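Local coordinates for putative exported protein (Bacteroides fragilis, PDB 4RAA), which is of unknown function but folds as a six-bladed beta-propeller of the YWTD superfamily and is probably exported from the cytoplasm, at residues A[103-107]-A[108-112]; A[160-163]-A[164-168]; A[190-194]-A[195-199]. All blocks are in the same frame, centred on the assembly; numbering follows the deposited sequence.

Overall arrangement
All three contacts are beta hairpin turns within a propeller. Interaction 3 links the two strands at one edge of its blade, probably the inner one, its centre about 13 Å from the centre of the chain. Interaction 1 links the middle pair of another blade, and interaction 2 the outer pair of a third, its centre about 23 Å from the chain's. Interaction 1 is mostly buried, with an exposed turn; the other two are partly buried. Aspartates organise the turns of interactions 1 and 2, while aromatic rings dominate interaction 3. Interactions 1 and 2 touch where Val111 CG2 meets Phe166 CZ at 4.2 Å. The second subunit reaches both, but not interaction 3.

Interaction 1: A[103-107]-A[108-112]; sequences AIDIA and QDKVL
Asp105 and Gln108 join their side chains across the turn of a beta hairpin. Gln108 NE2 donates to Asp105 OD2 at 3.0 Å, nearly in line with the C-O bond of the carboxylate. Asp105 OD2 lies close to the amide plane of Gln108, though the two flat groups are turned 53° apart. The other oxygen, Asp105 OD1, takes Ala107 N at 3.2 Å from above the carboxylate plane, which makes an Asx turn. Asp105 has CG opposite its own N (chi1 -175°), and this brings the carboxylate over the turn.

Backbone bonds pair the strands. Ala103 and Leu112 exchange two, with Leu112 N to Ala103 O at 2.8 Å. Asp105 N to Lys110 O, at 2.9 Å, and a longer return bond continue the ladder. Asp109 and Lys110 both face Asp105, a G1 beta bulge.

The apolar part is small. Leu112 CD1 reaches Asp105 CB at 3.8 Å.

Leu88 N and Ile87 N of strand 85-94 also donate to the Asp105 carboxylate. Lys110 NZ forms a salt bridge with Glu124. The hairpin supplies the two middle strands of a blade of the beta-propeller, between strands 85-94 and 121-126.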
loop_
_atom_site.group_PDB
_atom_site.type_symbol
_atom_site.label_atom_id
_atom_site.label_comp_id
_atom_site.label_asym_id
_atom_site.label_seq_id
_atom_site.Cartn_x
_atom_site.Cartn_y
_atom_site.Cartn_z
ATOM N N ALA A 103 5.330 -10.793 3.311
ATOM C CA ALA A 103 4.671 -11.631 4.316
ATOM C C ALA A 103 3.264 -11.082 4.613
ATOM O O ALA A 103 3.075 -9.856 4.700
ATOM C CB ALA A 103 5.502 -11.677 5.578
ATOM N N ILE A 104 2.301 -12.001 4.781
ATOM C CA ILE A 104 0.885 -11.702 5.049
ATOM C C ILE A 104 0.553 -11.892 6.535
ATOM O O ILE A 104 0.566 -13.020 7.034
ATOM C CB ILE A 104 -0.057 -12.603 4.205
ATOM C CG1 ILE A 104 0.185 -12.367 2.707
ATOM C CG2 ILE A 104 -1.536 -12.347 4.550
ATOM C CD1 ILE A 104 -0.555 -13.316 1.790
ATOM N N ASP A 105 0.207 -10.788 7.200
ATOM C CA ASP A 105 -0.190 -10.768 8.602
ATOM C C ASP A 105 -1.726 -10.753 8.667
ATOM O O ASP A 105 -2.342 -9.702 8.448
ATOM C CB ASP A 105 0.419 -9.531 9.292
ATOM C CG ASP A 105 0.169 -9.484 10.801
ATOM O OD1 ASP A 105 -0.438 -10.408 11.385
ATOM O OD2 ASP A 105 0.610 -8.501 11.427
ATOM N N ILE A 106 -2.331 -11.920 8.944
ATOM C CA ILE A 106 -3.807 -12.051 9.089
ATOM C C ILE A 106 -4.392 -11.449 10.381
ATOM O O ILE A 106 -5.599 -11.242 10.468
ATOM C CB ILE A 106 -4.329 -13.509 8.928
ATOM C CG1 ILE A 106 -3.704 -14.493 9.960
ATOM C CG2 ILE A 106 -4.102 -13.971 7.505
ATOM C CD1 ILE A 106 -4.370 -15.861 10.026
ATOM N N ALA A 107 -3.549 -11.182 11.373
ATOM C CA ALA A 107 -3.995 -10.591 12.626
ATOM C C ALA A 107 -4.255 -9.102 12.463
ATOM O O ALA A 107 -5.264 -8.602 12.957
ATOM C CB ALA A 107 -2.972 -10.832 13.728
ATOM N N GLN A 108 -3.335 -8.405 11.789
ATOM C CA GLN A 108 -3.418 -6.951 11.576
ATOM C C GLN A 108 -3.895 -6.509 10.179
ATOM O O GLN A 108 -3.901 -5.303 9.895
ATOM C CB GLN A 108 -2.076 -6.309 11.950
ATOM C CG GLN A 108 -1.750 -6.508 13.420
ATOM C CD GLN A 108 -0.507 -5.777 13.879
ATOM O OE1 GLN A 108 -0.573 -4.955 14.794
ATOM N NE2 GLN A 108 0.631 -6.069 13.253
ATOM N N ASP A 109 -4.334 -7.463 9.344
ATOM C CA ASP A 109 -4.874 -7.194 7.993
ATOM C C ASP A 109 -3.951 -6.351 7.125
ATOM O O ASP A 109 -4.357 -5.329 6.561
ATOM C CB ASP A 109 -6.287 -6.586 8.085
ATOM C CG ASP A 109 -7.312 -7.587 8.567
ATOM O OD1 ASP A 109 -7.616 -8.521 7.784
ATOM O OD2 ASP A 109 -7.821 -7.425 9.703
ATOM N N LYS A 110 -2.692 -6.792 7.058
ATOM C CA LYS A 110 -1.667 -6.125 6.252
ATOM C C LYS A 110 -0.654 -7.081 5.614
ATOM O O LYS A 110 -0.526 -8.234 6.014
ATOM C CB LYS A 110 -0.953 -5.048 7.074
ATOM C CG LYS A 110 -0.350 -5.523 8.387
ATOM C CD LYS A 110 0.587 -4.460 8.955
ATOM C CE LYS A 110 1.190 -4.893 10.285
ATOM N NZ LYS A 110 2.249 -3.975 10.800
ATOM N N VAL A 111 0.032 -6.556 4.606
ATOM C CA VAL A 111 1.077 -7.231 3.846
ATOM C C VAL A 111 2.342 -6.442 4.142
ATOM O O VAL A 111 2.332 -5.221 3.987
ATOM C CB VAL A 111 0.821 -7.130 2.317
ATOM C CG1 VAL A 111 1.854 -7.933 1.537
ATOM C CG2 VAL A 111 -0.575 -7.621 1.972
ATOM N N LEU A 112 3.421 -7.110 4.536
ATOM C CA LEU A 112 4.693 -6.424 4.829
ATOM C C LEU A 112 5.733 -6.857 3.812
ATOM O O LEU A 112 5.926 -8.060 3.605
ATOM C CB LEU A 112 5.172 -6.691 6.254
ATOM C CG LEU A 112 4.124 -6.352 7.330
ATOM C CD1 LEU A 112 3.320 -7.586 7.739
ATOM C CD2 LEU A 112 4.772 -5.739 8.557
#

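Interaction 2: A[160-163]-A[164-168]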
loop_
_atom_site.group_PDB
_atom_site.type_symbol
_atom_site.label_atom_id
_atom_site.label_comp_id
_atom_site.label_asym_id
_atom_site.label_seq_id
_atom_site.Cartn_x
_atom_site.Cartn_y
_atom_site.Cartn_z
ATOM N N VAL A 160 -8.810 -15.593 -6.313
ATOM C CA VAL A 160 -8.964 -14.355 -7.093
ATOM C C VAL A 160 -7.609 -13.867 -7.611
ATOM O O VAL A 160 -6.624 -13.915 -6.888
ATOM C CB VAL A 160 -9.683 -13.245 -6.268
ATOM C CG1 VAL A 160 -8.909 -12.863 -5.015
ATOM C CG2 VAL A 160 -9.968 -12.004 -7.116
ATOM N N VAL A 161 -7.577 -13.397 -8.859
ATOM C CA VAL A 161 -6.355 -12.879 -9.468
ATOM C C VAL A 161 -6.444 -11.359 -9.502
ATOM O O VAL A 161 -7.438 -10.824 -9.986
ATOM C CB VAL A 161 -6.139 -13.449 -10.875
ATOM C CG1 VAL A 161 -4.861 -12.880 -11.503
ATOM C CG2 VAL A 161 -6.090 -14.976 -10.805
ATOM N N THR A 162 -5.415 -10.685 -8.977
ATOM C CA THR A 162 -5.344 -9.215 -8.952
ATOM C C THR A 162 -4.064 -8.728 -9.592
ATOM O O THR A 162 -3.082 -9.477 -9.668
ATOM C CB THR A 162 -5.347 -8.627 -7.516
ATOM O OG1 THR A 162 -4.035 -8.693 -6.927
ATOM C CG2 THR A 162 -6.370 -9.318 -6.631
ATOM N N ASP A 163 -4.063 -7.453 -9.988
ATOM C CA ASP A 163 -2.858 -6.817 -10.531
ATOM C C ASP A 163 -1.879 -6.475 -9.384
ATOM O O ASP A 163 -2.148 -6.750 -8.198
ATOM C CB ASP A 163 -3.199 -5.573 -11.409
ATOM C CG ASP A 163 -3.829 -4.398 -10.630
ATOM O OD1 ASP A 163 -3.747 -4.329 -9.382
ATOM O OD2 ASP A 163 -4.406 -3.510 -11.297
ATOM N N SER A 164 -0.738 -5.906 -9.768
ATOM C CA SER A 164 0.290 -5.363 -8.857
ATOM C C SER A 164 -0.314 -4.579 -7.666
ATOM O O SER A 164 0.005 -4.810 -6.510
ATOM C CB SER A 164 1.191 -4.431 -9.711
ATOM O OG SER A 164 2.100 -3.639 -8.977
ATOM N N LEU A 165 -1.259 -3.706 -7.998
ATOM C CA LEU A 165 -1.885 -2.755 -7.071
ATOM C C LEU A 165 -3.044 -3.326 -6.213
ATOM O O LEU A 165 -3.549 -2.615 -5.342
ATOM C CB LEU A 165 -2.336 -1.531 -7.924
ATOM C CG LEU A 165 -2.601 -0.126 -7.393
ATOM C CD1 LEU A 165 -1.398 0.425 -6.653
ATOM C CD2 LEU A 165 -2.946 0.804 -8.550
ATOM N N PHE A 166 -3.424 -4.592 -6.439
ATOM C CA PHE A 166 -4.513 -5.342 -5.731
ATOM C C PHE A 166 -5.950 -5.176 -6.302
ATOM O O PHE A 166 -6.912 -5.685 -5.700
ATOM C CB PHE A 166 -4.584 -5.159 -4.185
ATOM C CG PHE A 166 -3.288 -5.359 -3.425
ATOM C CD1 PHE A 166 -2.202 -6.112 -3.918
ATOM C CD2 PHE A 166 -3.220 -4.891 -2.094
ATOM C CE1 PHE A 166 -1.053 -6.286 -3.137
ATOM C CE2 PHE A 166 -2.086 -5.092 -1.309
ATOM C CZ PHE A 166 -1.003 -5.787 -1.830
ATOM N N ASP A 167 -6.112 -4.485 -7.431
ATOM C CA ASP A 167 -7.427 -4.391 -8.092
ATOM C C ASP A 167 -7.711 -5.769 -8.712
ATOM O O ASP A 167 -6.824 -6.362 -9.329
ATOM C CB ASP A 167 -7.451 -3.290 -9.160
ATOM C CG ASP A 167 -7.282 -1.888 -8.575
ATOM O OD1 ASP A 167 -7.615 -1.660 -7.388
ATOM O OD2 ASP A 167 -6.827 -1.000 -9.326
ATOM N N ILE A 168 -8.939 -6.262 -8.536
ATOM C CA ILE A 168 -9.332 -7.610 -8.979
ATOM C C ILE A 168 -9.419 -7.689 -10.495
ATOM O O ILE A 168 -10.143 -6.898 -11.095
ATOM C CB ILE A 168 -10.688 -8.058 -8.342
ATOM C CG1 ILE A 168 -10.545 -8.165 -6.810
ATOM C CG2 ILE A 168 -11.179 -9.393 -8.933
ATOM C CD1 ILE A 168 -11.843 -8.331 -6.041
#
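The Phe166 ring has Asp163 O at its edge, near the ring plane, and Thr162 OG1 in an oblique position. Trp144 meets it edge-to-face and Arg125 makes a cation-pi contact. The side chain also lies about 4 Å from a phosphate ion, probably from the crystallisation liquor. The ring belongs to a type I beta turn, Asp163 to Phe166, in the hairpin that joins strands 157-162 and 168-174 of a propeller blade.

Phe166 N closes the turn onto Asp163 O at 3.1 Å, from well above the carbonyl plane. Thr162 OG1 donates to Asp163 O at 3.0 Å in that plane, on a lone pair, and in turn accepts from Trp144 NE1. Asp163 N donates to Asp167 O at 3.0 Å.

The Asp163 and Asp167 side chains run side by side and point the same way, with their carboxylate planes 49° apart. Asp163 OD2 and Asp167 OD2 are 4.0 Å apart. Asp167 OD1 makes a salt bridge to Arg126 of the second subunit. Val160 and Ile168 cross through their CG2 methyls. With CG between its own N and carbonyl carbon (chi1 66°), Asp163 OD1 receives Asp167 N at 3.1 Å from above the carboxylate plane.

Interaction 3: A[190-194]-A[195-199]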
loop_
_atom_site.group_PDB
_atom_site.type_symbol
_atom_site.label_atom_id
_atom_site.label_comp_id
_atom_site.label_asym_id
_atom_site.label_seq_id
_atom_site.Cartn_x
_atom_site.Cartn_y
_atom_site.Cartn_z
ATOM N N TYR A 190 0.684 -23.349 -4.815
ATOM C CA TYR A 190 2.126 -23.607 -4.968
ATOM C C TYR A 190 2.619 -23.475 -6.412
ATOM O O TYR A 190 1.818 -23.397 -7.363
ATOM C CB TYR A 190 2.502 -24.984 -4.384
ATOM C CG TYR A 190 1.886 -26.194 -5.064
ATOM C CD1 TYR A 190 2.422 -26.692 -6.254
ATOM C CD2 TYR A 190 0.794 -26.882 -4.493
ATOM C CE1 TYR A 190 1.882 -27.800 -6.889
ATOM C CE2 TYR A 190 0.247 -28.007 -5.122
ATOM C CZ TYR A 190 0.805 -28.459 -6.324
ATOM O OH TYR A 190 0.318 -29.553 -6.991
ATOM N N LYS A 191 3.951 -23.461 -6.542
ATOM C CA LYS A 191 4.643 -23.377 -7.822
ATOM C C LYS A 191 5.406 -24.665 -8.163
ATOM O O LYS A 191 5.804 -25.431 -7.270
ATOM C CB LYS A 191 5.618 -22.186 -7.859
ATOM C CG LYS A 191 4.961 -20.817 -8.035
ATOM C CD LYS A 191 5.931 -19.725 -8.508
ATOM C CE LYS A 191 7.009 -19.396 -7.478
ATOM N NZ LYS A 191 7.893 -18.289 -7.935
ATOM N N VAL A 192 5.535 -24.902 -9.472
ATOM C CA VAL A 192 6.338 -25.979 -10.065
ATOM C C VAL A 192 6.892 -25.300 -11.315
ATOM O O VAL A 192 6.179 -25.148 -12.324
ATOM C CB VAL A 192 5.533 -27.254 -10.409
ATOM C CG1 VAL A 192 6.418 -28.280 -11.117
ATOM C CG2 VAL A 192 4.912 -27.857 -9.147
ATOM N N GLY A 193 8.145 -24.852 -11.211
ATOM C CA GLY A 193 8.775 -24.049 -12.244
ATOM C C GLY A 193 8.089 -22.698 -12.150
ATOM O O GLY A 193 7.916 -22.158 -11.041
ATOM N N THR A 194 7.642 -22.203 -13.302
ATOM C CA THR A 194 6.933 -20.915 -13.429
ATOM C C THR A 194 5.410 -20.998 -13.174
ATOM O O THR A 194 4.791 -20.005 -12.770
ATOM C CB THR A 194 7.172 -20.310 -14.838
ATOM O OG1 THR A 194 6.709 -21.215 -15.856
ATOM C CG2 THR A 194 8.671 -20.035 -15.057
ATOM N N ASN A 195 4.819 -22.172 -13.424
ATOM C CA ASN A 195 3.376 -22.392 -13.258
ATOM C C ASN A 195 2.926 -22.449 -11.801
ATOM O O ASN A 195 3.611 -23.018 -10.941
ATOM C CB ASN A 195 2.924 -23.675 -13.967
ATOM C CG ASN A 195 3.014 -23.572 -15.474
ATOM O OD1 ASN A 195 3.714 -24.354 -16.109
ATOM N ND2 ASN A 195 2.321 -22.588 -16.059
ATOM N N VAL A 196 1.750 -21.867 -11.564
ATOM C CA VAL A 196 1.129 -21.790 -10.257
ATOM C C VAL A 196 -0.072 -22.736 -10.265
ATOM O O VAL A 196 -0.871 -22.729 -11.191
ATOM C CB VAL A 196 0.690 -20.351 -9.937
ATOM C CG1 VAL A 196 0.290 -20.229 -8.467
ATOM C CG2 VAL A 196 1.825 -19.380 -10.252
ATOM N N PHE A 197 -0.177 -23.545 -9.218
ATOM C CA PHE A 197 -1.247 -24.522 -9.070
ATOM C C PHE A 197 -2.037 -24.237 -7.807
ATOM O O PHE A 197 -1.523 -23.600 -6.890
ATOM C CB PHE A 197 -0.657 -25.925 -9.043
ATOM C CG PHE A 197 0.069 -26.285 -10.301
ATOM C CD1 PHE A 197 1.381 -25.860 -10.507
ATOM C CD2 PHE A 197 -0.557 -27.033 -11.294
ATOM C CE1 PHE A 197 2.056 -26.174 -11.681
ATOM C CE2 PHE A 197 0.113 -27.352 -12.473
ATOM C CZ PHE A 197 1.422 -26.924 -12.666
ATOM N N ALA A 198 -3.283 -24.702 -7.775
ATOM C CA ALA A 198 -4.184 -24.480 -6.632
ATOM C C ALA A 198 -5.185 -25.625 -6.461
ATOM O O ALA A 198 -5.429 -26.380 -7.410
ATOM C CB ALA A 198 -4.908 -23.145 -6.784
ATOM N N TYR A 199 -5.741 -25.754 -5.251
ATOM C CA TYR A 199 -6.725 -26.806 -4.943
ATOM C C TYR A 199 -7.583 -26.502 -3.716
ATOM O O TYR A 199 -7.185 -25.714 -2.853
ATOM C CB TYR A 199 -6.034 -28.163 -4.779
ATOM C CG TYR A 199 -5.021 -28.232 -3.664
ATOM C CD1 TYR A 199 -3.691 -27.863 -3.870
ATOM C CD2 TYR A 199 -5.388 -28.684 -2.391
ATOM C CE1 TYR A 199 -2.759 -27.932 -2.834
ATOM C CE2 TYR A 199 -4.468 -28.757 -1.346
ATOM C CZ TYR A 199 -3.156 -28.384 -1.572
ATOM O OH TYR A 199 -2.266 -28.467 -0.538
#
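Tyr190 O is held by Phe197 N at 2.7 Å, in a nearly straight bond of 174° at the hydrogen. Val196 CA adds a CA-H...O contact to Tyr190 O at 3.4 Å. Tyr190 N donates back to Phe197 O, so the two residues form a hydrogen-bonded antiparallel pair. Nearer the turn, Val192 N donates to Asn195 O at 3.1 Å, and Lys191 CA makes a CA-H...O contact with that oxygen. The return bond from Asn195 N to Val192 O is weak. Val192 to Asn195 is a type II' turn, with Gly193 at positive phi (72°), which makes this a tight two-residue beta hairpin.

The side chains of Tyr190, Val192 and Phe197 share one face of the sheet. Phe197 CB lies over a face of the Tyr190 ring, toward its rim, in a CH-pi contact 4.2 Å from the centroid. The two rings are near parallel, at 23°, but slid apart and barely overlap. Farther along the Phe197 ring, CE1 meets Val192 CB at 3.9 Å. On another side of Tyr190, CE2 meets Tyr199 CE1 at 3.8 Å, edge against edge.

Tyr190 OH bonds Glu261 and Tyr199 OH bonds Val259 N, both on strand 254-261 of another sheet. Strand 189-192 is an edge strand of its sheet, consistent with an inner position near the propeller axis, and strand 195-200 pairs onward with strand 203-210.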